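Local atomic coordinates of myosin-4 (PDB entry 3MMI), a protein that serves as a type V myosin motor that carries specific mRNAs, ASH1 among them, to the yeast bud, this chain being its globular cargo-binding tail. Residues 114-117 / 118-121; 226-229 / 230-234. One frame throughout, in Å; residues are numbered along the deposited sequence.

Contact 1. Residues 114-117 / 118-121; sequences FAAN and QKTL
Phe114, with CG anti to the backbone N (chi1 158°), leans its ring forward along the helix toward Gln118, whose CG, anti to its own carbonyl carbon (chi1 -84°), is thereby set over a face of that ring; a bend at chi2 then lays the amide alongside, its plane 21° from the ring's. The methylene stands 3.8 Å from the ring centroid, displaced toward the rim, in a CH-pi contact whose closest atoms are Gln118 CG and Phe114 CE1 at 3.5 Å. In the backbone, Gln118 N donates to Phe114 O at 2.7 Å. This i to i+4 pairing belongs to the last turns of helix 111-119 in the dilute region of the globular tail, where the regular bonding weakens: Lys119 N is shared between Ala115 O and Ala116 O, each a weak bond at 3.3 Å. The Lys119 chain folds back past Ala116 O, which its CG meets at 3.3 Å, and its NZ forms a salt bridge with Glu142 of helix 132-168. With an alanine at Phe114, Gln118 CG would probably lose its aromatic bed and a gap open against Thr59, Val62 and Ser63 of helix 53-67, which the ring also touches.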
ATOM      1  N   PHE A 114       4.715   2.964 -21.662  1.00 30.59           N
ATOM      2  CA  PHE A 114       5.744   2.974 -22.739  1.00 27.49           C
ATOM      3  C   PHE A 114       5.354   1.868 -23.700  1.00 29.85           C
ATOM      4  O   PHE A 114       5.097   2.162 -24.846  1.00 28.24           O
ATOM      5  CB  PHE A 114       7.152   2.744 -22.168  1.00 29.48           C
ATOM      6  CG  PHE A 114       8.153   2.227 -23.185  1.00 31.72           C
ATOM      7  CD1 PHE A 114       8.629   3.075 -24.200  1.00 34.31           C
ATOM      8  CD2 PHE A 114       8.614   0.924 -23.128  1.00 33.21           C
ATOM      9  CE1 PHE A 114       9.542   2.614 -25.162  1.00 33.51           C
ATOM     10  CE2 PHE A 114       9.541   0.439 -24.083  1.00 37.44           C
ATOM     11  CZ  PHE A 114      10.005   1.288 -25.100  1.00 32.42           C
ATOM     12  N   ALA A 115       5.180   0.627 -23.189  1.00 29.80           N
ATOM     13  CA  ALA A 115       4.724  -0.512 -23.995  1.00 31.42           C
ATOM     14  C   ALA A 115       3.439  -0.235 -24.750  1.00 33.43           C
ATOM     15  O   ALA A 115       3.323  -0.573 -25.935  1.00 32.98           O
ATOM     16  CB  ALA A 115       4.595  -1.857 -23.158  1.00 29.62           C
ATOM     17  N   ALA A 116       2.483   0.412 -24.083  1.00 35.05           N
ATOM     18  CA  ALA A 116       1.211   0.790 -24.739  1.00 37.07           C
ATOM     19  C   ALA A 116       1.448   1.793 -25.813  1.00 41.64           C
ATOM     20  O   ALA A 116       0.823   1.666 -26.898  1.00 43.70           O
ATOM     21  CB  ALA A 116       0.182   1.354 -23.747  1.00 35.36           C
ATOM     22  N   ASN A 117       2.300   2.812 -25.538  1.00 43.26           N
ATOM     23  CA  ASN A 117       2.661   3.768 -26.610  1.00 45.59           C
ATOM     24  C   ASN A 117       3.582   3.178 -27.731  1.00 44.67           C
ATOM     25  O   ASN A 117       3.582   3.654 -28.820  1.00 43.68           O
ATOM     26  CB  ASN A 117       3.201   5.146 -26.105  1.00 46.47           C
ATOM     27  CG  ASN A 117       3.353   6.210 -27.297  1.00 54.59           C
ATOM     28  OD1 ASN A 117       4.473   6.479 -27.800  1.00 59.00           O
ATOM     29  ND2 ASN A 117       2.207   6.716 -27.787  1.00 47.40           N
ATOM     30  N   GLN A 118       4.382   2.164 -27.453  1.00 46.24           N
ATOM     31  CA  GLN A 118       5.163   1.574 -28.505  1.00 47.37           C
ATOM     32  C   GLN A 118       4.215   0.946 -29.491  1.00 49.72           C
ATOM     33  O   GLN A 118       4.483   0.860 -30.661  1.00 51.49           O
ATOM     34  CB  GLN A 118       6.133   0.540 -27.966  1.00 43.86           C
ATOM     35  CG  GLN A 118       7.362   1.181 -27.478  1.00 50.02           C
ATOM     36  CD  GLN A 118       8.227   1.717 -28.588  1.00 47.91           C
ATOM     37  OE1 GLN A 118       8.447   2.920 -28.710  1.00 51.04           O
ATOM     38  NE2 GLN A 118       8.767   0.795 -29.383  1.00 54.52           N
ATOM     39  N   LYS A 119       3.086   0.465 -29.033  1.00 52.70           N
ATOM     40  CA  LYS A 119       2.403  -0.441 -29.886  1.00 56.27           C
ATOM     41  C   LYS A 119       1.529   0.348 -30.835  1.00 58.63           C
ATOM     42  O   LYS A 119       1.138  -0.095 -31.947  1.00 56.57           O
ATOM     43  CB  LYS A 119       1.708  -1.538 -29.073  1.00 59.04           C
ATOM     44  CG  LYS A 119       0.383  -1.237 -28.495  1.00 55.85           C
ATOM     45  CD  LYS A 119      -0.240  -2.590 -28.183  1.00 55.50           C
ATOM     46  CE  LYS A 119      -0.898  -2.622 -26.799  1.00 56.45           C
ATOM     47  NZ  LYS A 119       0.138  -2.679 -25.638  1.00 47.94           N
ATOM     48  N   THR A 120       1.335   1.583 -30.426  1.00 60.98           N
ATOM     49  CA  THR A 120       0.583   2.507 -31.217  1.00 63.97           C
ATOM     50  C   THR A 120       1.207   2.764 -32.623  1.00 65.63           C
ATOM     51  O   THR A 120       0.517   3.298 -33.511  1.00 64.21           O
ATOM     52  CB  THR A 120       0.370   3.860 -30.505  1.00 65.25           C
ATOM     53  OG1 THR A 120       0.002   4.814 -31.491  1.00 70.04           O
ATOM     54  CG2 THR A 120       1.623   4.390 -29.946  1.00 66.56           C
ATOM     55  N   LEU A 121       2.478   2.363 -32.818  1.00 65.69           N
ATOM     56  CA  LEU A 121       3.197   2.639 -34.096  1.00 64.19           C
ATOM     57  C   LEU A 121       3.356   1.369 -34.926  1.00 63.22           C
ATOM     58  O   LEU A 121       3.942   1.404 -36.017  1.00 63.84           O
ATOM     59  CB  LEU A 121       4.620   3.112 -33.768  1.00 66.46           C
ATOM     60  CG  LEU A 121       4.910   3.591 -32.345  1.00 69.76           C
ATOM     61  CD1 LEU A 121       6.398   4.053 -32.189  1.00 70.89           C
ATOM     62  CD2 LEU A 121       3.927   4.702 -32.030  1.00 73.13           C
TER

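Contact 2. Residues 226-229 / 230-234; sequences MLFN and DLITK
Asn229 O accepts two bonds from Thr233, one turn later: Thr233 N, 2.9 Å away, lies nearly in line with the C=O bond, and Thr233 OG1, also at 2.9 Å, approaches from above the carbonyl plane, 43° out of it. The hydroxyl reaches back because chi1 of Thr233 (49°) sets OG1 between the backbone N and the carbonyl carbon. Such a threonine hydroxyl bonded to the carbonyl four residues earlier is a familiar way for a helix to satisfy a polar side chain.

On another side of the helix Phe228 and Ile232 lie alongside each other and point the same way. Ile232 CG1 sits over one face of the ring, 4.2 Å from Phe228 CE2, a loose apolar contact. Met226 and Asp230 cross at a slant, the methyl CE of Met226 coming to 3.6 Å from Asp230 OD2.

These pairs are held in step by the alpha-helical backbone. Asp230 N donates to Met226 O at 2.9 Å, Leu231 N to Leu227 O at 2.8 Å, and Ile232 N to Phe228 O at 3.2 Å. The side-chain amide of Asn229 is fixed from elsewhere, its ND2 donating to Leu347 O. Near the helix end, Lys309 NZ bonds to both Leu231 O and Ile232 O.

Helix 209-234, here within the DIL part of the globular tail, is covered along several faces. Met226 and Leu227 rest on Ile170 of helix 170-174, Leu227 and Leu231 on Ile271 of helix 269-279, and Ile232 on Ala305 and Ile306 of helix 300-308.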
ATOM      1  N   MET A 226      -2.734  -1.562  10.550  1.00 23.63           N
ATOM      2  CA  MET A 226      -1.902  -1.353  11.772  1.00 22.78           C
ATOM      3  C   MET A 226      -2.750  -0.883  12.934  1.00 20.32           C
ATOM      4  O   MET A 226      -2.626  -1.294  14.096  1.00 21.09           O
ATOM      5  CB  MET A 226      -0.883  -0.305  11.444  1.00 24.11           C
ATOM      6  CG  MET A 226       0.059  -0.046  12.551  1.00 33.74           C
ATOM      7  SD  MET A 226       0.514   1.674  12.548  1.00 48.85           S
ATOM      8  CE  MET A 226      -0.281   2.170  14.059  1.00 47.38           C
ATOM      9  N   LEU A 227      -3.685  -0.003  12.616  1.00 18.80           N
ATOM     10  CA  LEU A 227      -4.494   0.551  13.681  1.00 17.56           C
ATOM     11  C   LEU A 227      -5.485  -0.477  14.210  1.00 16.61           C
ATOM     12  O   LEU A 227      -5.640  -0.667  15.393  1.00 14.85           O
ATOM     13  CB  LEU A 227      -5.256   1.797  13.255  1.00 16.37           C
ATOM     14  CG  LEU A 227      -4.458   3.114  13.196  1.00 25.04           C
ATOM     15  CD1 LEU A 227      -5.290   4.141  12.485  1.00 18.77           C
ATOM     16  CD2 LEU A 227      -4.096   3.671  14.531  1.00 13.39           C
ATOM     17  N   PHE A 228      -6.158  -1.162  13.299  1.00 17.83           N
ATOM     18  CA  PHE A 228      -7.078  -2.217  13.736  1.00 17.43           C
ATOM     19  C   PHE A 228      -6.282  -3.333  14.534  1.00 17.36           C
ATOM     20  O   PHE A 228      -6.790  -3.739  15.556  1.00 17.60           O
ATOM     21  CB  PHE A 228      -7.755  -2.901  12.570  1.00 15.86           C
ATOM     22  CG  PHE A 228      -8.677  -3.955  12.981  1.00 18.61           C
ATOM     23  CD1 PHE A 228      -9.950  -3.608  13.485  1.00 15.62           C
ATOM     24  CD2 PHE A 228      -8.288  -5.301  12.924  1.00 15.44           C
ATOM     25  CE1 PHE A 228     -10.778  -4.563  13.915  1.00 19.69           C
ATOM     26  CE2 PHE A 228      -9.145  -6.289  13.275  1.00 17.70           C
ATOM     27  CZ  PHE A 228     -10.412  -5.987  13.764  1.00 18.23           C
ATOM     28  N   ASN A 229      -5.163  -3.827  14.018  1.00 16.79           N
ATOM     29  CA  ASN A 229      -4.388  -4.916  14.663  1.00 18.15           C
ATOM     30  C   ASN A 229      -3.947  -4.450  16.061  1.00 18.12           C
ATOM     31  O   ASN A 229      -4.063  -5.171  17.057  1.00 16.18           O
ATOM     32  CB  ASN A 229      -3.197  -5.287  13.769  1.00 13.89           C
ATOM     33  CG  ASN A 229      -3.624  -6.071  12.545  1.00 14.90           C
ATOM     34  OD1 ASN A 229      -4.777  -6.395  12.396  1.00 16.73           O
ATOM     35  ND2 ASN A 229      -2.654  -6.414  11.663  1.00 15.19           N
ATOM     36  N   ASP A 230      -3.482  -3.198  16.158  1.00 19.35           N
ATOM     37  CA  ASP A 230      -3.079  -2.675  17.484  1.00 19.50           C
ATOM     38  C   ASP A 230      -4.219  -2.429  18.389  1.00 19.36           C
ATOM     39  O   ASP A 230      -4.094  -2.515  19.650  1.00 18.12           O
ATOM     40  CB  ASP A 230      -2.277  -1.391  17.374  1.00 18.01           C
ATOM     41  CG  ASP A 230      -0.878  -1.611  16.812  1.00 23.50           C
ATOM     42  OD1 ASP A 230      -0.441  -2.785  16.671  1.00 26.16           O
ATOM     43  OD2 ASP A 230      -0.239  -0.574  16.413  1.00 27.05           O
ATOM     44  N   LEU A 231      -5.371  -2.103  17.812  1.00 17.71           N
ATOM     45  CA  LEU A 231      -6.531  -1.924  18.690  1.00 19.04           C
ATOM     46  C   LEU A 231      -6.830  -3.271  19.411  1.00 22.14           C
ATOM     47  O   LEU A 231      -7.106  -3.279  20.672  1.00 22.00           O
ATOM     48  CB  LEU A 231      -7.752  -1.507  17.886  1.00 18.54           C
ATOM     49  CG  LEU A 231      -9.057  -1.573  18.679  1.00 17.77           C
ATOM     50  CD1 LEU A 231      -9.180  -0.312  19.598  1.00 23.47           C
ATOM     51  CD2 LEU A 231     -10.333  -1.667  17.784  1.00 20.13           C
ATOM     52  N   ILE A 232      -6.735  -4.365  18.680  1.00 20.24           N
ATOM     53  CA  ILE A 232      -6.973  -5.672  19.281  1.00 27.56           C
ATOM     54  C   ILE A 232      -5.802  -6.146  20.201  1.00 26.42           C
ATOM     55  O   ILE A 232      -6.077  -6.660  21.202  1.00 30.21           O
ATOM     56  CB  ILE A 232      -7.111  -6.803  18.210  1.00 27.46           C
ATOM     57  CG1 ILE A 232      -8.353  -6.612  17.337  1.00 31.48           C
ATOM     58  CG2 ILE A 232      -7.154  -8.212  18.907  1.00 34.60           C
ATOM     59  CD1 ILE A 232      -9.587  -6.215  18.054  1.00 24.79           C
ATOM     60  N   THR A 233      -4.546  -5.980  19.818  1.00 28.54           N
ATOM     61  CA  THR A 233      -3.413  -6.686  20.496  1.00 31.09           C
ATOM     62  C   THR A 233      -2.897  -5.817  21.650  1.00 33.04           C
ATOM     63  O   THR A 233      -2.552  -6.312  22.723  1.00 35.39           O
ATOM     64  CB  THR A 233      -2.250  -7.025  19.581  1.00 27.32           C
ATOM     65  OG1 THR A 233      -1.884  -5.844  18.810  1.00 38.38           O
ATOM     66  CG2 THR A 233      -2.721  -7.994  18.672  1.00 29.89           C
ATOM     67  N   LYS A 234      -2.912  -4.516  21.457  1.00 32.97           N
ATOM     68  CA  LYS A 234      -2.215  -3.578  22.330  1.00 31.53           C
ATOM     69  C   LYS A 234      -3.084  -2.738  23.277  1.00 35.48           C
ATOM     70  O   LYS A 234      -2.571  -2.101  24.209  1.00 39.94           O
ATOM     71  CB  LYS A 234      -1.374  -2.635  21.512  1.00 30.51           C
ATOM     72  CG  LYS A 234      -0.039  -3.156  21.127  1.00 30.54           C
ATOM     73  CD  LYS A 234       0.288  -2.736  19.748  1.00 42.45           C
ATOM     74  CE  LYS A 234       1.780  -2.565  19.538  1.00 45.92           C
ATOM     75  NZ  LYS A 234       2.030  -1.157  19.860  1.00 51.35           N
TER

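From the N terminus, the chain passes through helix 53-67 before reaching contact 1 at the end of helix 111-119, then runs on through helix 132-168 and helix 170-174 to contact 2 in the last turns of helix 209-234. Neither contact closes a long loop, since each lies within one continuous run of residues; they follow in series and neither nest nor cross. The centres of contact 1 and contact 2 are about 46 Å apart, on opposite sides of the chain's centre. Contact 1 joins helices 53-67 and 132-168 at the surface, whereas contact 2, partly buried, gathers helices 170-174, 269-279 and 300-308 in this elongated, all-helical tail.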